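Local structure of hydroxyethylthiazole kinase (Pyrococcus horikoshii, 3HPD) at residues A[28-33]-A[197-202]; A[105-110]-A[156-161]; A[188-193]-A[236-241]. The protein probably phosphorylates the hydroxyl group of 4-methyl-5-beta-hydroxyethylthiazole with ATP and magnesium, a step in the biosynthesis of thiamine diphosphate. All blocks are in the same frame, centred on the assembly; numbering follows the deposited sequence.

Interaction 1: A[28-33]-A[197-202]; sequences NTTANA and VAALTG
A buried helix-helix contact, its centre about 8 Å from the centre of the chain, joins helices 27-37 and 193-205 through a threonine, two alanines and one leucine branch: Thr30 meets Ala199, and Ala33 meets Leu200. The first pair meets carbon on carbon, Thr30 CB lying 3.8 Å from Ala199 CB, with the methyl CG2 of Thr30 beside it. The CA atoms of Thr30 and Ala199 are 6.1 Å apart, a spacing that such short side chains permit. Thr30 OG1 sits between the backbone N and the carbonyl carbon (chi1 58°) and hydrogen-bonds back to Val26 O, just ahead of the helix, so the hydroxyl has a partner and carbon is turned to Ala199. One turn on from Thr30, Ala33 receives a branch of Leu200, the residue after Ala199: Leu200 CD2 rests 3.6 Å from Ala33 O and 4.3 Å from Ala33 CB. Leu246 of helix 235-248 touches both Ala33 and Leu200, and Phe221 of helix 210-231 packs on Leu200. Thr30 also packs on Met43, a predicted substrate-binding residue. The arrangement is close helix-helix packing in the alpha/beta core of a ribokinase-clan fold, beside the probable thiazole site.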
loop_
_atom_site.group_PDB
_atom_site.type_symbol
_atom_site.label_atom_id
_atom_site.label_comp_id
_atom_site.label_asym_id
_atom_site.label_seq_id
_atom_site.Cartn_x
_atom_site.Cartn_y
_atom_site.Cartn_z
ATOM N N ASN A 28 -3.268 -3.306 -0.751
ATOM C CA ASN A 28 -4.014 -3.138 0.496
ATOM C C ASN A 28 -5.450 -2.717 0.263
ATOM O O ASN A 28 -6.402 -3.193 0.879
ATOM C CB ASN A 28 -3.324 -2.073 1.341
ATOM C CG ASN A 28 -3.944 -1.929 2.704
ATOM O OD1 ASN A 28 -4.820 -1.093 2.925
ATOM N ND2 ASN A 28 -3.508 -2.768 3.628
ATOM N N THR A 29 -5.560 -1.780 -0.650
ATOM C CA THR A 29 -6.793 -1.170 -1.048
ATOM C C THR A 29 -7.852 -2.180 -1.560
ATOM O O THR A 29 -8.998 -2.185 -1.084
ATOM C CB THR A 29 -6.376 -0.071 -2.053
ATOM O OG1 THR A 29 -6.666 1.219 -1.506
ATOM C CG2 THR A 29 -6.963 -0.289 -3.364
ATOM N N THR A 30 -7.481 -3.065 -2.482
ATOM C CA THR A 30 -8.446 -4.047 -2.986
ATOM C C THR A 30 -8.724 -5.151 -1.965
ATOM O O THR A 30 -9.817 -5.729 -1.945
ATOM C CB THR A 30 -7.974 -4.689 -4.318
ATOM O OG1 THR A 30 -6.704 -5.325 -4.133
ATOM C CG2 THR A 30 -7.854 -3.627 -5.403
ATOM N N ALA A 31 -7.741 -5.441 -1.116
ATOM C CA ALA A 31 -7.913 -6.457 -0.085
ATOM C C ALA A 31 -8.960 -5.971 0.908
ATOM O O ALA A 31 -9.857 -6.719 1.295
ATOM C CB ALA A 31 -6.598 -6.713 0.637
ATOM N N ASN A 32 -8.844 -4.710 1.318
ATOM C CA ASN A 32 -9.796 -4.150 2.261
ATOM C C ASN A 32 -11.171 -3.939 1.645
ATOM O O ASN A 32 -12.180 -3.983 2.347
ATOM C CB ASN A 32 -9.268 -2.843 2.853
ATOM C CG ASN A 32 -8.290 -3.082 3.982
ATOM O OD1 ASN A 32 -8.454 -4.024 4.760
ATOM N ND2 ASN A 32 -7.278 -2.229 4.088
ATOM N N ALA A 33 -11.220 -3.710 0.336
ATOM C CA ALA A 33 -12.503 -3.536 -0.331
ATOM C C ALA A 33 -13.228 -4.883 -0.282
ATOM O O ALA A 33 -14.426 -4.947 0.004
ATOM C CB ALA A 33 -12.297 -3.088 -1.777
ATOM N N VAL A 197 -13.254 -2.329 -8.241
ATOM C CA VAL A 197 -14.412 -2.948 -8.879
ATOM C C VAL A 197 -14.057 -4.319 -9.453
ATOM O O VAL A 197 -14.849 -5.254 -9.369
ATOM C CB VAL A 197 -14.983 -2.050 -10.002
ATOM C CG1 VAL A 197 -16.089 -2.781 -10.743
ATOM C CG2 VAL A 197 -15.526 -0.763 -9.404
ATOM N N ALA A 198 -12.867 -4.439 -10.034
ATOM C CA ALA A 198 -12.436 -5.720 -10.592
ATOM C C ALA A 198 -12.312 -6.747 -9.472
ATOM O O ALA A 198 -12.722 -7.900 -9.622
ATOM C CB ALA A 198 -11.100 -5.563 -11.312
ATOM N N ALA A 199 -11.748 -6.327 -8.340
ATOM C CA ALA A 199 -11.585 -7.224 -7.197
ATOM C C ALA A 199 -12.942 -7.659 -6.646
ATOM O O ALA A 199 -13.143 -8.832 -6.326
ATOM C CB ALA A 199 -10.765 -6.541 -6.100
ATOM N N LEU A 200 -13.874 -6.715 -6.537
ATOM C CA LEU A 200 -15.209 -7.027 -6.029
ATOM C C LEU A 200 -15.930 -7.963 -6.992
ATOM O O LEU A 200 -16.676 -8.848 -6.572
ATOM C CB LEU A 200 -16.027 -5.743 -5.852
ATOM C CG LEU A 200 -15.496 -4.747 -4.815
ATOM C CD1 LEU A 200 -16.335 -3.485 -4.850
ATOM C CD2 LEU A 200 -15.521 -5.375 -3.432
ATOM N N THR A 201 -15.710 -7.755 -8.287
ATOM C CA THR A 201 -16.322 -8.598 -9.305
ATOM C C THR A 201 -15.864 -10.036 -9.079
ATOM O O THR A 201 -16.616 -10.983 -9.310
ATOM C CB THR A 201 -15.919 -8.142 -10.721
ATOM O OG1 THR A 201 -16.457 -6.837 -10.969
ATOM C CG2 THR A 201 -16.449 -9.111 -11.772
ATOM N N GLY A 202 -14.625 -10.193 -8.622
ATOM C CA GLY A 202 -14.107 -11.522 -8.350
ATOM C C GLY A 202 -14.955 -12.227 -7.306
ATOM O O GLY A 202 -15.191 -13.435 -7.394
#

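Interaction 2: A[105-110]-A[156-161]; sequences VSLEIL and REFNTT
A phenylalanine just past the end of a helix bridges to the neighbouring helix: Phe158, the first residue to leave helical geometry after helix 144-157, lays its ring against Leu107 and Leu110 of helix 100-112. The turn is a Schellman motif, with Asn159 at positive phi as its C-prime residue; Thr160 N bonds to Ala155 O, and Asn159 N makes a weak bond to Arg156 O. Leu110 CD1 sits over one face of the Phe158 ring, 3.9 Å from its centroid and 11° off the normal, a nearly centred CH-pi contact. On the opposite face lies Glu157 CG, the neighbour in sequence, so the ring is sandwiched between aliphatic carbons. Leu107 CD2 approaches obliquely, 3.9 Å from Phe158 CE1 and equally near CZ. Phe158 CG stands anti to its own carbonyl carbon (chi1 -60°), which carries the ring over to the leucines. Replacing Phe158 with an alanine would probably open a gap between the two helices and leave Leu110 CD1 and Leu107 CD2 without their aromatic partner. Beyond the turn the chain enters strand 161-165, whose Thr161 pairs through its backbone with Leu117 of strand 116-120; the contact thus joins helices on two successive strand-helix units of the alpha/beta fold. A water also links the two backbones: it stands 2.9 Å from both Leu110 O and Phe158 O and can bridge them, though its protons may be shared with other acceptors.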
loop_
_atom_site.group_PDB
_atom_site.type_symbol
_atom_site.label_atom_id
_atom_site.label_comp_id
_atom_site.label_asym_id
_atom_site.label_seq_id
_atom_site.Cartn_x
_atom_site.Cartn_y
_atom_site.Cartn_z
ATOM N N VAL A 105 0.270 -8.328 -23.177
ATOM C CA VAL A 105 -0.012 -9.248 -22.081
ATOM C C VAL A 105 -1.516 -9.437 -21.884
ATOM O O VAL A 105 -1.977 -10.546 -21.607
ATOM C CB VAL A 105 0.624 -8.757 -20.762
ATOM C CG1 VAL A 105 0.237 -9.680 -19.617
ATOM C CG2 VAL A 105 2.144 -8.705 -20.913
ATOM N N SER A 106 -2.282 -8.362 -22.031
ATOM C CA SER A 106 -3.730 -8.456 -21.877
ATOM C C SER A 106 -4.315 -9.402 -22.926
ATOM O O SER A 106 -5.137 -10.261 -22.609
ATOM C CB SER A 106 -4.375 -7.073 -22.017
ATOM O OG SER A 106 -3.962 -6.211 -20.974
ATOM N N LEU A 107 -3.889 -9.245 -24.175
ATOM C CA LEU A 107 -4.389 -10.093 -25.254
ATOM C C LEU A 107 -3.961 -11.546 -25.072
ATOM O O LEU A 107 -4.693 -12.467 -25.437
ATOM C CB LEU A 107 -3.907 -9.567 -26.610
ATOM C CG LEU A 107 -4.480 -8.202 -27.008
ATOM C CD1 LEU A 107 -3.896 -7.754 -28.343
ATOM C CD2 LEU A 107 -5.998 -8.295 -27.086
ATOM N N GLU A 108 -2.779 -11.743 -24.497
ATOM C CA GLU A 108 -2.245 -13.075 -24.252
ATOM C C GLU A 108 -3.141 -13.810 -23.253
ATOM O O GLU A 108 -3.452 -14.992 -23.418
ATOM C CB GLU A 108 -0.824 -12.956 -23.699
ATOM C CG GLU A 108 -0.052 -14.253 -23.636
ATOM C CD GLU A 108 1.374 -14.044 -23.158
ATOM O OE1 GLU A 108 1.843 -12.883 -23.180
ATOM O OE2 GLU A 108 2.027 -15.037 -22.773
ATOM N N ILE A 109 -3.555 -13.097 -22.212
ATOM C CA ILE A 109 -4.423 -13.665 -21.189
ATOM C C ILE A 109 -5.821 -13.892 -21.769
ATOM O O ILE A 109 -6.449 -14.928 -21.529
ATOM C CB ILE A 109 -4.494 -12.719 -19.968
ATOM C CG1 ILE A 109 -3.129 -12.695 -19.270
ATOM C CG2 ILE A 109 -5.603 -13.156 -19.009
ATOM C CD1 ILE A 109 -3.011 -11.659 -18.173
ATOM N N LEU A 110 -6.301 -12.922 -22.542
ATOM C CA LEU A 110 -7.617 -13.026 -23.162
ATOM C C LEU A 110 -7.679 -14.187 -24.154
ATOM O O LEU A 110 -8.725 -14.817 -24.321
ATOM C CB LEU A 110 -7.970 -11.713 -23.872
ATOM C CG LEU A 110 -8.391 -10.566 -22.952
ATOM C CD1 LEU A 110 -8.332 -9.238 -23.687
ATOM C CD2 LEU A 110 -9.794 -10.841 -22.430
ATOM N N ARG A 156 -18.132 -10.232 -27.739
ATOM C CA ARG A 156 -18.196 -11.275 -28.757
ATOM C C ARG A 156 -16.789 -11.619 -29.241
ATOM O O ARG A 156 -16.459 -12.787 -29.458
ATOM C CB ARG A 156 -19.059 -10.816 -29.934
ATOM C CG ARG A 156 -20.467 -10.427 -29.532
ATOM C CD ARG A 156 -21.395 -10.375 -30.731
ATOM N NE ARG A 156 -22.751 -10.003 -30.339
ATOM C CZ ARG A 156 -23.846 -10.377 -30.992
ATOM N NH1 ARG A 156 -23.747 -11.139 -32.074
ATOM N NH2 ARG A 156 -25.040 -9.992 -30.561
ATOM N N GLU A 157 -15.959 -10.596 -29.399
ATOM C CA GLU A 157 -14.589 -10.788 -29.855
ATOM C C GLU A 157 -13.800 -11.700 -28.915
ATOM O O GLU A 157 -13.130 -12.634 -29.359
ATOM C CB GLU A 157 -13.880 -9.435 -29.959
ATOM C CG GLU A 157 -12.440 -9.515 -30.441
ATOM C CD GLU A 157 -12.333 -9.983 -31.879
ATOM O OE1 GLU A 157 -12.957 -9.348 -32.758
ATOM O OE2 GLU A 157 -11.626 -10.982 -32.134
ATOM N N PHE A 158 -13.894 -11.433 -27.616
ATOM C CA PHE A 158 -13.162 -12.209 -26.622
ATOM C C PHE A 158 -13.966 -13.314 -25.949
ATOM O O PHE A 158 -13.494 -13.937 -24.995
ATOM C CB PHE A 158 -12.582 -11.261 -25.571
ATOM C CG PHE A 158 -11.643 -10.241 -26.143
ATOM C CD1 PHE A 158 -10.458 -10.639 -26.755
ATOM C CD2 PHE A 158 -11.958 -8.887 -26.112
ATOM C CE1 PHE A 158 -9.599 -9.706 -27.330
ATOM C CE2 PHE A 158 -11.104 -7.943 -26.687
ATOM C CZ PHE A 158 -9.924 -8.356 -27.297
ATOM N N ASN A 159 -15.171 -13.562 -26.455
ATOM C CA ASN A 159 -16.047 -14.602 -25.921
ATOM C C ASN A 159 -16.113 -14.574 -24.397
ATOM O O ASN A 159 -15.867 -15.579 -23.732
ATOM C CB ASN A 159 -15.573 -15.979 -26.397
ATOM C CG ASN A 159 -16.540 -17.087 -26.028
ATOM O OD1 ASN A 159 -17.758 -16.933 -26.162
ATOM N ND2 ASN A 159 -16.004 -18.216 -25.573
ATOM N N THR A 160 -16.468 -13.419 -23.847
ATOM C CA THR A 160 -16.541 -13.269 -22.401
ATOM C C THR A 160 -17.475 -12.115 -22.068
ATOM O O THR A 160 -18.062 -11.504 -22.961
ATOM C CB THR A 160 -15.134 -12.964 -21.824
ATOM O OG1 THR A 160 -15.165 -13.022 -20.392
ATOM C CG2 THR A 160 -14.670 -11.569 -22.258
ATOM N N THR A 161 -17.628 -11.834 -20.779
ATOM C CA THR A 161 -18.456 -10.721 -20.346
ATOM C C THR A 161 -17.507 -9.539 -20.248
ATOM O O THR A 161 -16.423 -9.650 -19.672
ATOM C CB THR A 161 -19.103 -10.988 -18.971
ATOM O OG1 THR A 161 -20.203 -11.893 -19.136
ATOM C CG2 THR A 161 -19.604 -9.688 -18.341
HETATM O O HOH W 1 -11.335 -14.241 -23.089
#

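Interaction 3: A[188-193]-A[236-241]; sequences GRVTGT and GSFHVK
Two rings of helix 235-248 receive the two methyls of one valine in different ways: Val190 CG1 lies over a face of the His239 imidazole, whereas Val190 CG2 meets the Phe238 ring at its edge, near the ring plane. Over His239 the methyl is 3.9 Å from the centroid and 18° off the normal, a CH-pi contact displaced toward the rim, with CG and CD2 the nearest ring atoms. At Phe238 the closest atoms are Val190 CG2 and Phe238 CD2, 3.6 Å apart, and CE2 is the next. Val190 splits its methyls between the rings because CG1 is anti to the backbone N (chi1 -179°) while CG2 is anti to the carbonyl carbon. The rings belong to consecutive residues and diverge, and the valine sits in the angle between them. Ala228 and Tyr229 of helix 210-231 and Leu186 add to the packing round Phe238. The polar end of His239 turns to its own helix, NE2 hydrogen-bonding to Tyr243 OH. In the loop, Thr191 N is held by Asn32 OD1 of the third subunit, and Gly192, a predicted substrate-binding residue, takes the N-cap position of helix 193-205. Across the contact itself the chemistry is apolar, methyl carbon against ring; this implies that shape fit and dispersion, rather than directed polar bonds, join this loop segment to helix 235-248, the histidine-tyrosine bond lying outside the contact.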
loop_
_atom_site.group_PDB
_atom_site.type_symbol
_atom_site.label_atom_id
_atom_site.label_comp_id
_atom_site.label_asym_id
_atom_site.label_seq_id
_atom_site.Cartn_x
_atom_site.Cartn_y
_atom_site.Cartn_z
ATOM N N GLY A 188 -12.620 9.785 -9.337
ATOM C CA GLY A 188 -11.491 10.135 -10.177
ATOM C C GLY A 188 -10.299 10.649 -9.389
ATOM O O GLY A 188 -9.194 10.756 -9.929
ATOM N N ARG A 189 -10.511 10.969 -8.114
ATOM C CA ARG A 189 -9.432 11.477 -7.270
ATOM C C ARG A 189 -8.904 10.439 -6.286
ATOM O O ARG A 189 -8.142 10.765 -5.373
ATOM C CB ARG A 189 -9.890 12.725 -6.507
ATOM C CG ARG A 189 -10.305 13.882 -7.401
ATOM C CD ARG A 189 -9.257 14.192 -8.465
ATOM N NE ARG A 189 -9.566 15.435 -9.163
ATOM C CZ ARG A 189 -9.059 16.622 -8.841
ATOM N NH1 ARG A 189 -8.201 16.731 -7.837
ATOM N NH2 ARG A 189 -9.431 17.703 -9.514
ATOM N N VAL A 190 -9.317 9.190 -6.469
ATOM C CA VAL A 190 -8.852 8.099 -5.619
ATOM C C VAL A 190 -8.266 7.072 -6.583
ATOM O O VAL A 190 -8.929 6.650 -7.525
ATOM C CB VAL A 190 -10.008 7.474 -4.815
ATOM C CG1 VAL A 190 -9.478 6.361 -3.910
ATOM C CG2 VAL A 190 -10.688 8.549 -3.972
ATOM N N THR A 191 -7.023 6.668 -6.356
ATOM C CA THR A 191 -6.386 5.729 -7.266
ATOM C C THR A 191 -6.861 4.283 -7.148
ATOM O O THR A 191 -7.176 3.796 -6.057
ATOM C CB THR A 191 -4.847 5.768 -7.109
ATOM O OG1 THR A 191 -4.240 5.115 -8.233
ATOM C CG2 THR A 191 -4.414 5.070 -5.823
ATOM N N GLY A 192 -6.918 3.608 -8.294
ATOM C CA GLY A 192 -7.322 2.213 -8.330
ATOM C C GLY A 192 -8.763 1.886 -7.987
ATOM O O GLY A 192 -9.041 0.801 -7.471
ATOM N N THR A 193 -9.689 2.801 -8.260
ATOM C CA THR A 193 -11.089 2.527 -7.961
ATOM C C THR A 193 -11.647 1.500 -8.946
ATOM O O THR A 193 -12.463 0.654 -8.579
ATOM C CB THR A 193 -11.935 3.814 -7.984
ATOM O OG1 THR A 193 -11.650 4.561 -9.169
ATOM C CG2 THR A 193 -11.625 4.666 -6.752
ATOM N N GLY A 236 -9.361 12.218 0.620
ATOM C CA GLY A 236 -8.902 11.364 1.704
ATOM C C GLY A 236 -10.033 10.737 2.499
ATOM O O GLY A 236 -10.107 9.514 2.645
ATOM N N SER A 237 -10.923 11.577 3.019
ATOM C CA SER A 237 -12.061 11.100 3.801
ATOM C C SER A 237 -13.026 10.291 2.938
ATOM O O SER A 237 -13.647 9.341 3.413
ATOM C CB SER A 237 -12.797 12.286 4.431
ATOM O OG SER A 237 -11.937 12.999 5.303
ATOM N N PHE A 238 -13.153 10.678 1.673
ATOM C CA PHE A 238 -14.032 9.982 0.736
ATOM C C PHE A 238 -13.539 8.547 0.534
ATOM O O PHE A 238 -14.331 7.603 0.530
ATOM C CB PHE A 238 -14.052 10.740 -0.598
ATOM C CG PHE A 238 -14.741 10.010 -1.721
ATOM C CD1 PHE A 238 -16.125 9.847 -1.730
ATOM C CD2 PHE A 238 -14.002 9.520 -2.795
ATOM C CE1 PHE A 238 -16.765 9.208 -2.801
ATOM C CE2 PHE A 238 -14.627 8.881 -3.868
ATOM C CZ PHE A 238 -16.013 8.725 -3.872
ATOM N N HIS A 239 -12.226 8.391 0.375
ATOM C CA HIS A 239 -11.622 7.072 0.181
ATOM C C HIS A 239 -11.972 6.154 1.355
ATOM O O HIS A 239 -12.365 5.003 1.162
ATOM C CB HIS A 239 -10.096 7.207 0.068
ATOM C CG HIS A 239 -9.382 5.912 -0.174
ATOM N ND1 HIS A 239 -8.012 5.790 -0.080
ATOM C CD2 HIS A 239 -9.844 4.683 -0.513
ATOM C CE1 HIS A 239 -7.662 4.544 -0.349
ATOM N NE2 HIS A 239 -8.757 3.852 -0.615
ATOM N N VAL A 240 -11.826 6.675 2.570
ATOM C CA VAL A 240 -12.119 5.914 3.779
ATOM C C VAL A 240 -13.578 5.451 3.819
ATOM O O VAL A 240 -13.872 4.304 4.172
ATOM C CB VAL A 240 -11.831 6.759 5.053
ATOM C CG1 VAL A 240 -12.323 6.026 6.292
ATOM C CG2 VAL A 240 -10.338 7.039 5.172
ATOM N N LYS A 241 -14.488 6.345 3.454
ATOM C CA LYS A 241 -15.913 6.030 3.468
ATOM C C LYS A 241 -16.337 4.984 2.441
ATOM O O LYS A 241 -17.412 4.396 2.565
ATOM C CB LYS A 241 -16.730 7.309 3.276
ATOM C CG LYS A 241 -16.612 8.294 4.432
ATOM C CD LYS A 241 -17.302 7.765 5.688
ATOM C CE LYS A 241 -17.249 8.782 6.822
ATOM N NZ LYS A 241 -18.112 8.394 7.972
#

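Interactions 1 and 3 adjoin: their centres are 13 Å apart, and Thr29 OG1 packs 3.5 Å from His239 NE2. Along the chain their segments alternate, and helix 193-205 connects them, since the loop of interaction 3 runs into the helix that interaction 1 uses. They also meet across the subunit interface, where Asn32 OD1 of interaction 1 hydrogen-bonds to Thr191 N in the interaction 3 loop of the second subunit. The side chain of Thr30 is about 7 Å from Gly192 of that loop within the chain, both near the predicted substrate site. Interaction 2 lies apart, its centre 21 Å from that of interaction 1 and 29 Å from that of interaction 3; the side chain of Leu110 is about 10 Å from that of Lys118, a predicted ATP-binding residue.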